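Long-range contacts in lysozyme C (Equus asinus, PDB 5XUW), which hydrolyses the beta-1,4 linkages of bacterial cell-wall peptidoglycan, is primarily bacteriolytic and binds one calcium ion: residues C30-E35 and Y54-L59; A26-M31 and K103-W108; F3-L8 and S36-R41; D18-Y23 and V98-K103. All coordinates share one frame; numbering follows the deposited sequence.

Contact 1 of 4, residues C30-E35 and Y54-L59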
loop_
_atom_site.group_PDB
_atom_site.type_symbol
_atom_site.label_atom_id
_atom_site.label_comp_id
_atom_site.label_asym_id
_atom_site.label_seq_id
_atom_site.Cartn_x
_atom_site.Cartn_y
_atom_site.Cartn_z
ATOM N N CYS A 30 5.792 -4.165 5.387
ATOM C CA CYS A 30 6.314 -3.007 6.120
ATOM C C CYS A 30 5.679 -1.702 5.644
ATOM O O CYS A 30 5.250 -0.873 6.456
ATOM C CB CYS A 30 7.844 -2.947 6.028
ATOM S SG CYS A 30 8.614 -1.824 7.209
ATOM N N MET A 31 5.575 -1.526 4.329
ATOM C CA MET A 31 4.943 -0.317 3.796
ATOM C C MET A 31 3.520 -0.211 4.343
ATOM O O MET A 31 3.116 0.855 4.803
ATOM C CB MET A 31 4.976 -0.318 2.263
ATOM C CG MET A 31 4.239 0.831 1.583
ATOM S SD MET A 31 2.504 0.498 1.225
ATOM C CE MET A 31 2.670 -0.674 -0.122
ATOM N N ALA A 32 2.779 -1.314 4.358
ATOM C CA ALA A 32 1.413 -1.271 4.875
ATOM C C ALA A 32 1.367 -0.914 6.367
ATOM O O ALA A 32 0.510 -0.134 6.787
ATOM C CB ALA A 32 0.697 -2.579 4.613
ATOM N N GLU A 33 2.289 -1.464 7.163
ATOM C CA GLU A 33 2.293 -1.180 8.600
ATOM C C GLU A 33 2.461 0.311 8.850
ATOM O O GLU A 33 1.736 0.897 9.650
ATOM C CB GLU A 33 3.392 -1.936 9.361
ATOM C CG GLU A 33 3.224 -1.782 10.871
ATOM C CD GLU A 33 4.155 -2.621 11.727
ATOM O OE1 GLU A 33 4.922 -3.457 11.215
ATOM O OE2 GLU A 33 4.110 -2.419 12.960
ATOM N N TYR A 34 3.425 0.923 8.177
ATOM C CA TYR A 34 3.736 2.320 8.462
ATOM C C TYR A 34 2.846 3.322 7.721
ATOM O O TYR A 34 2.680 4.440 8.193
ATOM C CB TYR A 34 5.244 2.564 8.300
ATOM C CG TYR A 34 5.991 1.809 9.381
ATOM C CD1 TYR A 34 6.129 2.349 10.666
ATOM C CD2 TYR A 34 6.482 0.527 9.161
ATOM C CE1 TYR A 34 6.764 1.652 11.678
ATOM C CE2 TYR A 34 7.101 -0.183 10.174
ATOM C CZ TYR A 34 7.252 0.395 11.432
ATOM O OH TYR A 34 7.857 -0.309 12.442
ATOM N N GLU A 35 2.235 2.917 6.603
ATOM C CA GLU A 35 1.291 3.784 5.893
ATOM C C GLU A 35 -0.074 3.843 6.578
ATOM O O GLU A 35 -0.637 4.924 6.722
ATOM C CB GLU A 35 1.129 3.339 4.435
ATOM C CG GLU A 35 2.327 3.674 3.543
ATOM C CD GLU A 35 2.529 5.161 3.306
ATOM O OE1 GLU A 35 1.586 5.949 3.528
ATOM O OE2 GLU A 35 3.643 5.544 2.896
ATOM N N TYR A 54 -5.949 6.920 0.593
ATOM C CA TYR A 54 -6.987 5.952 0.934
ATOM C C TYR A 54 -6.441 4.562 1.178
ATOM O O TYR A 54 -5.709 4.026 0.349
ATOM C CB TYR A 54 -7.961 5.820 -0.221
ATOM C CG TYR A 54 -8.927 6.963 -0.394
ATOM C CD1 TYR A 54 -8.575 8.100 -1.122
ATOM C CD2 TYR A 54 -10.225 6.878 0.114
ATOM C CE1 TYR A 54 -9.479 9.142 -1.311
ATOM C CE2 TYR A 54 -11.139 7.914 -0.066
ATOM C CZ TYR A 54 -10.762 9.041 -0.778
ATOM O OH TYR A 54 -11.671 10.061 -0.961
ATOM N N GLY A 55 -6.839 3.980 2.306
ATOM C CA GLY A 55 -6.747 2.549 2.509
ATOM C C GLY A 55 -5.427 2.043 3.036
ATOM O O GLY A 55 -4.579 2.822 3.486
ATOM N N LEU A 56 -5.284 0.724 2.964
ATOM C CA LEU A 56 -4.125 -0.011 3.488
ATOM C C LEU A 56 -2.791 0.489 2.940
ATOM O O LEU A 56 -1.795 0.531 3.671
ATOM C CB LEU A 56 -4.283 -1.495 3.151
ATOM C CG LEU A 56 -3.286 -2.510 3.712
ATOM C CD1 LEU A 56 -3.398 -2.590 5.224
ATOM C CD2 LEU A 56 -3.541 -3.875 3.111
ATOM N N PHE A 57 -2.779 0.829 1.645
ATOM C CA PHE A 57 -1.587 1.340 0.977
ATOM C C PHE A 57 -1.622 2.848 0.723
ATOM O O PHE A 57 -0.779 3.361 -0.009
ATOM C CB PHE A 57 -1.367 0.612 -0.345
ATOM C CG PHE A 57 -1.354 -0.890 -0.233
ATOM C CD1 PHE A 57 -0.579 -1.533 0.733
ATOM C CD2 PHE A 57 -2.083 -1.669 -1.132
ATOM C CE1 PHE A 57 -0.560 -2.915 0.821
ATOM C CE2 PHE A 57 -2.053 -3.055 -1.052
ATOM C CZ PHE A 57 -1.286 -3.679 -0.080
ATOM N N GLN A 58 -2.582 3.555 1.325
ATOM C CA GLN A 58 -2.651 5.006 1.276
ATOM C C GLN A 58 -2.471 5.548 -0.147
ATOM O O GLN A 58 -1.600 6.371 -0.422
ATOM C CB GLN A 58 -1.650 5.603 2.267
ATOM C CG GLN A 58 -2.066 5.414 3.708
ATOM C CD GLN A 58 -3.256 6.274 4.088
ATOM O OE1 GLN A 58 -3.103 7.457 4.392
ATOM N NE2 GLN A 58 -4.451 5.692 4.052
ATOM N N LEU A 59 -3.346 5.077 -1.031
ATOM C CA LEU A 59 -3.300 5.423 -2.445
ATOM C C LEU A 59 -4.001 6.753 -2.670
ATOM O O LEU A 59 -5.117 6.968 -2.184
ATOM C CB LEU A 59 -3.924 4.312 -3.276
ATOM C CG LEU A 59 -3.259 2.948 -3.105
ATOM C CD1 LEU A 59 -4.148 1.835 -3.631
ATOM C CD2 LEU A 59 -1.885 2.927 -3.765
#

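Contact 2 of 4, residues A26-M31 and K103-W108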
loop_
_atom_site.group_PDB
_atom_site.type_symbol
_atom_site.label_atom_id
_atom_site.label_comp_id
_atom_site.label_asym_id
_atom_site.label_seq_id
_atom_site.Cartn_x
_atom_site.Cartn_y
_atom_site.Cartn_z
ATOM N N ALA A 26 8.432 -8.813 2.833
ATOM C CA ALA A 26 8.622 -8.035 4.072
ATOM C C ALA A 26 8.531 -6.539 3.804
ATOM O O ALA A 26 7.911 -5.802 4.569
ATOM C CB ALA A 26 9.938 -8.378 4.738
ATOM N N ASN A 27 9.138 -6.096 2.708
ATOM C CA ASN A 27 9.032 -4.687 2.316
ATOM C C ASN A 27 7.598 -4.229 2.050
ATOM O O ASN A 27 7.196 -3.151 2.484
ATOM C CB ASN A 27 9.949 -4.378 1.127
ATOM C CG ASN A 27 11.312 -3.938 1.575
ATOM O OD1 ASN A 27 11.456 -2.855 2.137
ATOM N ND2 ASN A 27 12.321 -4.779 1.363
ATOM N N TRP A 28 6.841 -5.051 1.341
ATOM C CA TRP A 28 5.424 -4.765 1.073
ATOM C C TRP A 28 4.584 -4.684 2.357
ATOM O O TRP A 28 3.751 -3.781 2.519
ATOM C CB TRP A 28 4.849 -5.846 0.157
ATOM C CG TRP A 28 5.271 -5.688 -1.263
ATOM C CD1 TRP A 28 6.144 -6.461 -1.968
ATOM C CD2 TRP A 28 4.832 -4.664 -2.150
ATOM N NE1 TRP A 28 6.267 -5.978 -3.254
ATOM C CE2 TRP A 28 5.472 -4.873 -3.385
ATOM C CE3 TRP A 28 3.949 -3.592 -2.017
ATOM C CZ2 TRP A 28 5.237 -4.051 -4.493
ATOM C CZ3 TRP A 28 3.724 -2.776 -3.105
ATOM C CH2 TRP A 28 4.360 -3.013 -4.328
ATOM N N VAL A 29 4.795 -5.647 3.257
ATOM C CA VAL A 29 4.076 -5.663 4.531
ATOM C C VAL A 29 4.497 -4.464 5.387
ATOM O O VAL A 29 3.655 -3.809 6.013
ATOM C CB VAL A 29 4.265 -7.001 5.285
ATOM C CG1 VAL A 29 3.578 -6.972 6.640
ATOM C CG2 VAL A 29 3.696 -8.153 4.467
ATOM N N CYS A 30 5.792 -4.165 5.387
ATOM C CA CYS A 30 6.314 -3.007 6.120
ATOM C C CYS A 30 5.679 -1.702 5.644
ATOM O O CYS A 30 5.250 -0.873 6.456
ATOM C CB CYS A 30 7.844 -2.947 6.028
ATOM S SG CYS A 30 8.614 -1.824 7.209
ATOM N N MET A 31 5.575 -1.526 4.329
ATOM C CA MET A 31 4.943 -0.317 3.796
ATOM C C MET A 31 3.520 -0.211 4.343
ATOM O O MET A 31 3.116 0.855 4.803
ATOM C CB MET A 31 4.976 -0.318 2.263
ATOM C CG MET A 31 4.239 0.831 1.583
ATOM S SD MET A 31 2.504 0.498 1.225
ATOM C CE MET A 31 2.670 -0.674 -0.122
ATOM N N LYS A 103 9.697 6.044 -9.061
ATOM C CA LYS A 103 10.132 6.043 -7.659
ATOM C C LYS A 103 10.162 4.659 -7.022
ATOM O O LYS A 103 10.723 4.499 -5.932
ATOM C CB LYS A 103 9.235 6.957 -6.815
ATOM C CG LYS A 103 9.182 8.401 -7.287
ATOM C CD LYS A 103 9.876 9.371 -6.350
ATOM C CE LYS A 103 9.088 9.586 -5.072
ATOM N NZ LYS A 103 9.467 10.869 -4.416
ATOM N N GLY A 104 9.572 3.655 -7.669
ATOM C CA GLY A 104 9.405 2.355 -7.024
ATOM C C GLY A 104 8.638 2.525 -5.722
ATOM O O GLY A 104 7.707 3.338 -5.635
ATOM N N MET A 105 9.068 1.815 -4.682
ATOM C CA MET A 105 8.382 1.879 -3.389
ATOM C C MET A 105 8.583 3.209 -2.674
ATOM O O MET A 105 7.827 3.524 -1.749
ATOM C CB MET A 105 8.760 0.710 -2.463
ATOM C CG MET A 105 8.026 -0.589 -2.758
ATOM S SD MET A 105 8.045 -1.732 -1.355
ATOM C CE MET A 105 6.820 -0.971 -0.338
ATOM N N SER A 106 9.553 4.024 -3.114
ATOM C CA SER A 106 9.718 5.363 -2.536
ATOM C C SER A 106 8.543 6.311 -2.807
ATOM O O SER A 106 8.511 7.401 -2.264
ATOM C CB SER A 106 11.037 6.001 -2.981
ATOM O OG SER A 106 12.125 5.282 -2.436
ATOM N N ALA A 107 7.588 5.900 -3.649
ATOM C CA ALA A 107 6.280 6.557 -3.720
ATOM C C ALA A 107 5.597 6.672 -2.352
ATOM O O ALA A 107 4.856 7.635 -2.101
ATOM C CB ALA A 107 5.369 5.825 -4.695
ATOM N N TRP A 108 5.839 5.693 -1.480
ATOM C CA TRP A 108 5.212 5.648 -0.164
ATOM C C TRP A 108 6.159 6.272 0.860
ATOM O O TRP A 108 7.187 5.698 1.213
ATOM C CB TRP A 108 4.854 4.209 0.194
ATOM C CG TRP A 108 3.668 3.661 -0.567
ATOM C CD1 TRP A 108 2.350 3.897 -0.304
ATOM C CD2 TRP A 108 3.695 2.762 -1.696
ATOM N NE1 TRP A 108 1.555 3.209 -1.194
ATOM C CE2 TRP A 108 2.354 2.510 -2.063
ATOM C CE3 TRP A 108 4.719 2.167 -2.435
ATOM C CZ2 TRP A 108 2.015 1.666 -3.129
ATOM C CZ3 TRP A 108 4.394 1.338 -3.482
ATOM C CH2 TRP A 108 3.039 1.087 -3.825
#

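Contact 3 of 4, residues F3-L8 and S36-R41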
loop_
_atom_site.group_PDB
_atom_site.type_symbol
_atom_site.label_atom_id
_atom_site.label_comp_id
_atom_site.label_asym_id
_atom_site.label_seq_id
_atom_site.Cartn_x
_atom_site.Cartn_y
_atom_site.Cartn_z
ATOM N N PHE A 3 -5.648 -5.959 9.502
ATOM C CA PHE A 3 -4.848 -7.176 9.344
ATOM C C PHE A 3 -3.876 -7.347 10.504
ATOM O O PHE A 3 -3.402 -6.369 11.048
ATOM C CB PHE A 3 -4.001 -7.117 8.067
ATOM C CG PHE A 3 -4.761 -7.345 6.806
ATOM C CD1 PHE A 3 -5.423 -6.301 6.176
ATOM C CD2 PHE A 3 -4.779 -8.606 6.213
ATOM C CE1 PHE A 3 -6.114 -6.520 4.988
ATOM C CE2 PHE A 3 -5.457 -8.827 5.026
ATOM C CZ PHE A 3 -6.130 -7.787 4.413
ATOM N N SER A 4 -3.570 -8.590 10.864
ATOM C CA SER A 4 -2.350 -8.867 11.617
ATOM C C SER A 4 -1.225 -8.851 10.596
ATOM O O SER A 4 -1.453 -9.100 9.412
ATOM C CB SER A 4 -2.380 -10.225 12.321
ATOM O OG SER A 4 -2.230 -11.302 11.411
ATOM N N LYS A 5 -0.012 -8.584 11.058
ATOM C CA LYS A 5 1.141 -8.604 10.164
ATOM C C LYS A 5 1.216 -9.897 9.355
ATOM O O LYS A 5 1.375 -9.862 8.143
ATOM C CB LYS A 5 2.430 -8.408 10.961
ATOM C CG LYS A 5 3.691 -8.546 10.125
ATOM C CD LYS A 5 4.890 -7.902 10.795
ATOM C CE LYS A 5 5.323 -8.637 12.040
ATOM N NZ LYS A 5 6.509 -7.966 12.649
ATOM N N CYS A 6 1.095 -11.041 10.023
ATOM C CA CYS A 6 1.223 -12.329 9.327
ATOM C C CYS A 6 0.054 -12.661 8.400
ATOM O O CYS A 6 0.250 -13.271 7.342
ATOM C CB CYS A 6 1.465 -13.458 10.323
ATOM S SG CYS A 6 3.096 -13.330 11.087
ATOM N N GLU A 7 -1.155 -12.265 8.794
ATOM C CA GLU A 7 -2.306 -12.368 7.913
ATOM C C GLU A 7 -2.051 -11.627 6.601
ATOM O O GLU A 7 -2.303 -12.166 5.513
ATOM C CB GLU A 7 -3.540 -11.779 8.580
ATOM C CG GLU A 7 -4.820 -11.971 7.791
ATOM C CD GLU A 7 -5.999 -11.278 8.439
ATOM O OE1 GLU A 7 -5.801 -10.548 9.439
ATOM O OE2 GLU A 7 -7.115 -11.468 7.925
ATOM N N LEU A 8 -1.563 -10.393 6.709
ATOM C CA LEU A 8 -1.285 -9.600 5.511
ATOM C C LEU A 8 -0.189 -10.243 4.671
ATOM O O LEU A 8 -0.325 -10.348 3.457
ATOM C CB LEU A 8 -0.933 -8.151 5.859
ATOM C CG LEU A 8 -0.719 -7.234 4.645
ATOM C CD1 LEU A 8 -1.952 -7.195 3.745
ATOM C CD2 LEU A 8 -0.329 -5.826 5.079
ATOM N N SER A 36 -0.588 2.692 7.003
ATOM C CA SER A 36 -1.967 2.579 7.482
ATOM C C SER A 36 -2.167 1.866 8.830
ATOM O O SER A 36 -3.317 1.697 9.253
ATOM C CB SER A 36 -2.768 1.816 6.427
ATOM O OG SER A 36 -2.339 0.460 6.357
ATOM N N ASN A 37 -1.086 1.405 9.473
ATOM C CA ASN A 37 -1.175 0.514 10.639
ATOM C C ASN A 37 -2.053 -0.724 10.371
ATOM O O ASN A 37 -2.797 -1.173 11.246
ATOM C CB ASN A 37 -1.652 1.298 11.885
ATOM C CG ASN A 37 -1.333 0.584 13.209
ATOM O OD1 ASN A 37 -1.997 0.815 14.227
ATOM N ND2 ASN A 37 -0.347 -0.297 13.193
ATOM N N PHE A 38 -1.954 -1.255 9.145
ATOM C CA PHE A 38 -2.693 -2.448 8.689
ATOM C C PHE A 38 -4.218 -2.287 8.568
ATOM O O PHE A 38 -4.918 -3.289 8.445
ATOM C CB PHE A 38 -2.397 -3.671 9.569
ATOM C CG PHE A 38 -0.948 -4.088 9.591
ATOM C CD1 PHE A 38 -0.227 -4.231 8.406
ATOM C CD2 PHE A 38 -0.315 -4.359 10.794
ATOM C CE1 PHE A 38 1.099 -4.624 8.426
ATOM C CE2 PHE A 38 1.021 -4.760 10.817
ATOM C CZ PHE A 38 1.718 -4.906 9.631
ATOM N N ASN A 39 -4.699 -1.046 8.548
ATOM C CA ASN A 39 -6.125 -0.736 8.567
ATOM C C ASN A 39 -6.609 -0.367 7.165
ATOM O O ASN A 39 -6.190 0.646 6.599
ATOM C CB ASN A 39 -6.383 0.416 9.531
ATOM C CG ASN A 39 -7.866 0.633 9.821
ATOM O OD1 ASN A 39 -8.741 0.126 9.125
ATOM N ND2 ASN A 39 -8.146 1.385 10.875
ATOM N N THR A 40 -7.510 -1.186 6.622
ATOM C CA THR A 40 -8.059 -0.953 5.284
ATOM C C THR A 40 -8.886 0.320 5.201
ATOM O O THR A 40 -9.110 0.821 4.118
ATOM C CB THR A 40 -8.953 -2.115 4.797
ATOM O OG1 THR A 40 -10.046 -2.286 5.705
ATOM C CG2 THR A 40 -8.169 -3.400 4.694
ATOM N N ARG A 41 -9.345 0.837 6.338
ATOM C CA ARG A 41 -10.102 2.091 6.371
ATOM C C ARG A 41 -9.258 3.337 6.647
ATOM O O ARG A 41 -9.805 4.418 6.881
ATOM C CB ARG A 41 -11.207 1.986 7.403
ATOM C CG ARG A 41 -12.121 0.818 7.137
ATOM C CD ARG A 41 -13.395 0.934 7.935
ATOM N NE ARG A 41 -14.282 -0.183 7.641
ATOM C CZ ARG A 41 -15.544 -0.285 8.055
ATOM N NH1 ARG A 41 -16.106 0.672 8.790
ATOM N NH2 ARG A 41 -16.256 -1.356 7.710
#

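Contact 4 of 4, residues D18-Y23 and V98-K103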
loop_
_atom_site.group_PDB
_atom_site.type_symbol
_atom_site.label_atom_id
_atom_site.label_comp_id
_atom_site.label_asym_id
_atom_site.label_seq_id
_atom_site.Cartn_x
_atom_site.Cartn_y
_atom_site.Cartn_z
ATOM N N ASP A 18 5.505 -11.227 -3.459
ATOM C CA ASP A 18 6.897 -11.458 -3.068
ATOM C C ASP A 18 7.832 -11.243 -4.256
ATOM O O ASP A 18 7.749 -11.959 -5.257
ATOM C CB ASP A 18 7.112 -12.854 -2.490
ATOM C CG ASP A 18 8.512 -13.034 -1.932
ATOM O OD1 ASP A 18 9.091 -12.052 -1.410
ATOM O OD2 ASP A 18 9.042 -14.154 -2.014
ATOM N N GLY A 19 8.697 -10.240 -4.146
ATOM C CA GLY A 19 9.597 -9.877 -5.235
ATOM C C GLY A 19 8.952 -9.035 -6.319
ATOM O O GLY A 19 9.613 -8.688 -7.301
ATOM N N PHE A 20 7.678 -8.668 -6.157
ATOM C CA PHE A 20 7.027 -7.855 -7.162
ATOM C C PHE A 20 7.662 -6.473 -7.203
ATOM O O PHE A 20 7.808 -5.812 -6.171
ATOM C CB PHE A 20 5.519 -7.718 -6.944
ATOM C CG PHE A 20 4.828 -7.123 -8.130
ATOM C CD1 PHE A 20 4.301 -7.940 -9.128
ATOM C CD2 PHE A 20 4.784 -5.746 -8.303
ATOM C CE1 PHE A 20 3.694 -7.385 -10.245
ATOM C CE2 PHE A 20 4.180 -5.187 -9.415
ATOM C CZ PHE A 20 3.649 -6.007 -10.396
ATOM N N GLY A 21 8.054 -6.052 -8.404
ATOM C CA GLY A 21 8.824 -4.820 -8.578
ATOM C C GLY A 21 10.229 -4.886 -7.997
ATOM O O GLY A 21 10.878 -3.855 -7.860
ATOM N N GLY A 22 10.702 -6.090 -7.678
ATOM C CA GLY A 22 11.987 -6.300 -7.013
ATOM C C GLY A 22 11.972 -6.260 -5.489
ATOM O O GLY A 22 13.013 -6.485 -4.864
ATOM N N TYR A 23 10.809 -6.003 -4.885
ATOM C CA TYR A 23 10.705 -5.801 -3.441
ATOM C C TYR A 23 10.161 -7.041 -2.755
ATOM O O TYR A 23 9.170 -7.628 -3.204
ATOM C CB TYR A 23 9.781 -4.622 -3.144
ATOM C CG TYR A 23 10.284 -3.308 -3.671
ATOM C CD1 TYR A 23 11.125 -2.513 -2.904
ATOM C CD2 TYR A 23 9.920 -2.851 -4.940
ATOM C CE1 TYR A 23 11.592 -1.299 -3.366
ATOM C CE2 TYR A 23 10.377 -1.636 -5.418
ATOM C CZ TYR A 23 11.221 -0.868 -4.633
ATOM O OH TYR A 23 11.662 0.352 -5.102
ATOM N N VAL A 98 1.473 1.222 -9.018
ATOM C CA VAL A 98 2.255 2.301 -8.407
ATOM C C VAL A 98 3.754 1.978 -8.391
ATOM O O VAL A 98 4.551 2.836 -8.793
ATOM C CB VAL A 98 1.775 2.644 -6.974
ATOM C CG1 VAL A 98 2.669 3.705 -6.343
ATOM C CG2 VAL A 98 0.321 3.112 -6.990
ATOM N N VAL A 99 4.139 0.775 -7.950
ATOM C CA VAL A 99 5.590 0.452 -7.828
ATOM C C VAL A 99 6.351 0.417 -9.130
ATOM O O VAL A 99 7.567 0.549 -9.106
ATOM C CB VAL A 99 5.999 -0.935 -7.232
ATOM C CG1 VAL A 99 6.319 -0.858 -5.769
ATOM C CG2 VAL A 99 5.126 -2.093 -7.690
ATOM N N ARG A 100 5.665 0.150 -10.237
ATOM C CA ARG A 100 6.334 0.084 -11.534
ATOM C C ARG A 100 6.744 1.474 -12.041
ATOM O O ARG A 100 7.562 1.568 -12.950
ATOM C CB ARG A 100 5.481 -0.674 -12.557
ATOM C CG ARG A 100 5.326 -2.143 -12.205
ATOM C CD ARG A 100 4.689 -2.942 -13.331
ATOM N NE ARG A 100 5.665 -3.371 -14.334
ATOM C CZ ARG A 100 5.365 -3.907 -15.519
ATOM N NH1 ARG A 100 4.098 -4.089 -15.894
ATOM N NH2 ARG A 100 6.346 -4.258 -16.350
ATOM N N ASP A 101 6.230 2.534 -11.418
ATOM C CA ASP A 101 6.624 3.907 -11.750
ATOM C C ASP A 101 7.997 4.315 -11.223
ATOM O O ASP A 101 8.611 3.559 -10.463
ATOM C CB ASP A 101 5.507 4.887 -11.359
ATOM C CG ASP A 101 4.541 5.126 -12.489
ATOM O OD1 ASP A 101 4.535 4.347 -13.460
ATOM O OD2 ASP A 101 3.760 6.077 -12.420
ATOM N N PRO A 102 8.518 5.484 -11.666
ATOM C CA PRO A 102 9.957 5.729 -11.486
ATOM C C PRO A 102 10.515 5.706 -10.057
ATOM O O PRO A 102 11.681 5.373 -9.883
ATOM C CB PRO A 102 10.159 7.120 -12.101
ATOM C CG PRO A 102 9.088 7.234 -13.111
ATOM C CD PRO A 102 7.910 6.518 -12.533
ATOM N N LYS A 103 9.697 6.044 -9.061
ATOM C CA LYS A 103 10.132 6.043 -7.659
ATOM C C LYS A 103 10.162 4.659 -7.022
ATOM O O LYS A 103 10.723 4.499 -5.932
ATOM C CB LYS A 103 9.235 6.957 -6.815
ATOM C CG LYS A 103 9.182 8.401 -7.287
ATOM C CD LYS A 103 9.876 9.371 -6.350
ATOM C CE LYS A 103 9.088 9.586 -5.072
ATOM N NZ LYS A 103 9.467 10.869 -4.416
#

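Contact 1 of 4, residues C30-E35 and Y54-L59
Glu-35 and Gln-58 meet in the active-site region of the C-type lysozyme fold, where the last turns of helix 25-36, in the alpha domain, face the connection between strands 53-54 and 59-60 of the beta domain. That connection is a type I turn from Gly-55 to Gln-58 that runs into a G1 beta bulge at Gln-58 and Leu-59, both facing Tyr-54. Glu-35, predicted to be catalytic along with Asp-53, points its CB at the turn, and a bend at chi2 (-68°) folds the carboxylate back so that OE1 lies 3.5 Å from Gln-58 CB. The carboxylate is nearly coplanar with the Gln-58 amide, their planes 25° apart, yet it meets the aliphatic part of that side chain; separately, the backbone carbonyl Glu-35 O lies 3.4 Å from Gln-58 CG. Glu-35 OE2 takes a hydrogen bond from Ala-110 N in the next helix. One turn back, the chemistry is apolar. Ala-32 CB touches both Leu-56 CG (4.1 Å) and Phe-57 CE1 (4.0 Å). Met-31, bent twice along its chain and set roughly perpendicular to Phe-57, touches Phe-57 CD1 with CE at 3.5 Å; its SD, 4.9 Å from the ring centroid, makes an oblique Met-aromatic contact. Leu-8 of helix 5-14 packs on both Ala-32 and Leu-56. The turn itself is tied by Gly-55 O, which accepts from the Gln-58 backbone N and, on a lone pair in the carbonyl plane, from Gln-58 NE2 at 2.9 Å along a nearly straight N-H line (174°).

Contact 2 of 4, residues A26-M31 and K103-W108
Met-31 and Trp-108 make the nearest backbone approach here, CA to CA 7.2 Å, where helical residues 26-31 face a 3-10 turn at 105-107; Trp-108 then takes the N-cap position of helix 109-114. The long side chains bridge that gap. Met-31 lies flat along one face of the Trp-108 indole: its SD sits 3.6 Å from the centroid of the five-membered ring, 4° off the normal, and its CE 3.8 Å from the centroid of the six-membered ring, a CH-pi contact. Ala-107 CB lies over the opposite face, near its rim. Met-105 makes a second Met-aromatic contact, with SD 4.5 Å from the centroid of the Trp-28 six-membered ring and over its face. A bend at chi3 (77°) brings its methyl against the helix, where CE presses tightly on Met-31 CB at 3.3 Å and lies 3.6 Å from Asn-27 O. The two tryptophans touch obliquely, Trp-28 CZ3 to Trp-108 CH2 4.0 Å, with planes 73° apart. Trp-108 NE1 is hydrogen-bonded to Phe-57 O, and Asn-27 OD1 to Trp-111 NE1. Trp-28, Met-105 and Trp-108 belong to the hydrophobic box of C-type lysozymes, and here Met-31 packs into it; Trp-108 also touches Glu-35.

Contact 3 of 4, residues F3-L8 and S36-R41
Phe-3 and Phe-38 bring their backbones together, CA to CA 5.2 Å, and Phe-3 N donates to Phe-38 O at 3.0 Å. Phe-38 sits in a type I' turn, Ser-36 to Asn-39, that follows helix 25-36. Its chi1 of -61° sets CG anti to its own carbonyl carbon and lays the ring against the first turn of helix 5-14. There Lys-5 N lies over one ring face, with Lys-5 CA 4.2 Å from the ring centroid as an off-centre CH-pi contact. This is the N-terminal corner of the lysozyme alpha domain, where Ser-4 and Glu-7 form a capping box: Glu-7 N donates to Ser-4 OG at 3.0 Å, and Ser-4 N to Glu-7 OE1. Leu-8 serves both phenyl rings with its two branches. CD2 meets Phe-38 CD1 at 3.7 Å, and CD1 stands 3.9 Å above the plane of the Phe-3 ring, over its centre. The edge of that ring is met by Phe-38 O and by Thr-40 CG2, which is 3.7 Å from Phe-3 CE1. Thr-40 OG1 is hydrogen-bonded to Lys-1 N, and Lys-5 leads its NZ away from the turn to a hydrogen bond with Tyr-123 O.

Contact 4 of 4, residues D18-Y23 and V98-K103
Val-99, near the end of helix 89-100, pushes its two methyls against two aromatic rings from the loop that precedes helix 25-36. CG2 goes to Phe-20, lying in the ring plane at the edge and 3.7 Å from both Phe-20 CD2 and Phe-20 CE2. CG1 goes to Tyr-23, 4.1 Å from Tyr-23 CE2, and meets that ring obliquely, the two side chains running antiparallel alongside each other. With chi1 at -97°, off a staggered rotation, the valine has one methyl on each ring. A chi1 of -168°, with CG anti to the backbone N, carries the Phe-20 ring up to the helix, and at the more exposed margin Arg-100 CG comes to 4.3 Å from Phe-20 CE2. The loop is tightly curled, Gly-22 N hydrogen-bonding to Gly-19 O at 2.8 Å. Tyr-23 runs on past Val-99 so that its OH is hydrogen-bonded to Met-105 N, tying the loop to the segment that follows the helix. Trp-28 packs on both Val-99 and Tyr-23, and Met-105 also touches Val-99. Tyr-23, with Trp-28 and Met-105, belongs to the hydrophobic box of the C-type lysozyme alpha domain, and Val-99 and Phe-20 probably extend it outward.

Overall arrangement
Contacts 1, 2 and 3 are buried, and contact 4 is a surface contact. Helix 25-36 serves contacts 1 and 2, which share Met-31: its methyl and sulfur meet Phe-57 in one and Trp-108 in the other, and the hydrogen bond between Phe-57 and Trp-108 joins them. Contact 4 continues contact 2 outward, with Trp-28 against Val-99. Contact 3 lies on the opposite side of the chain's centre from contact 4, their centres about 20 Å apart, and meets contact 1 where Ala-32 packs on Leu-8. It alone has a hydrogen bond between its segments; contacts 2 and 4 are apolar, while contact 1 adds a polar end at Glu-35.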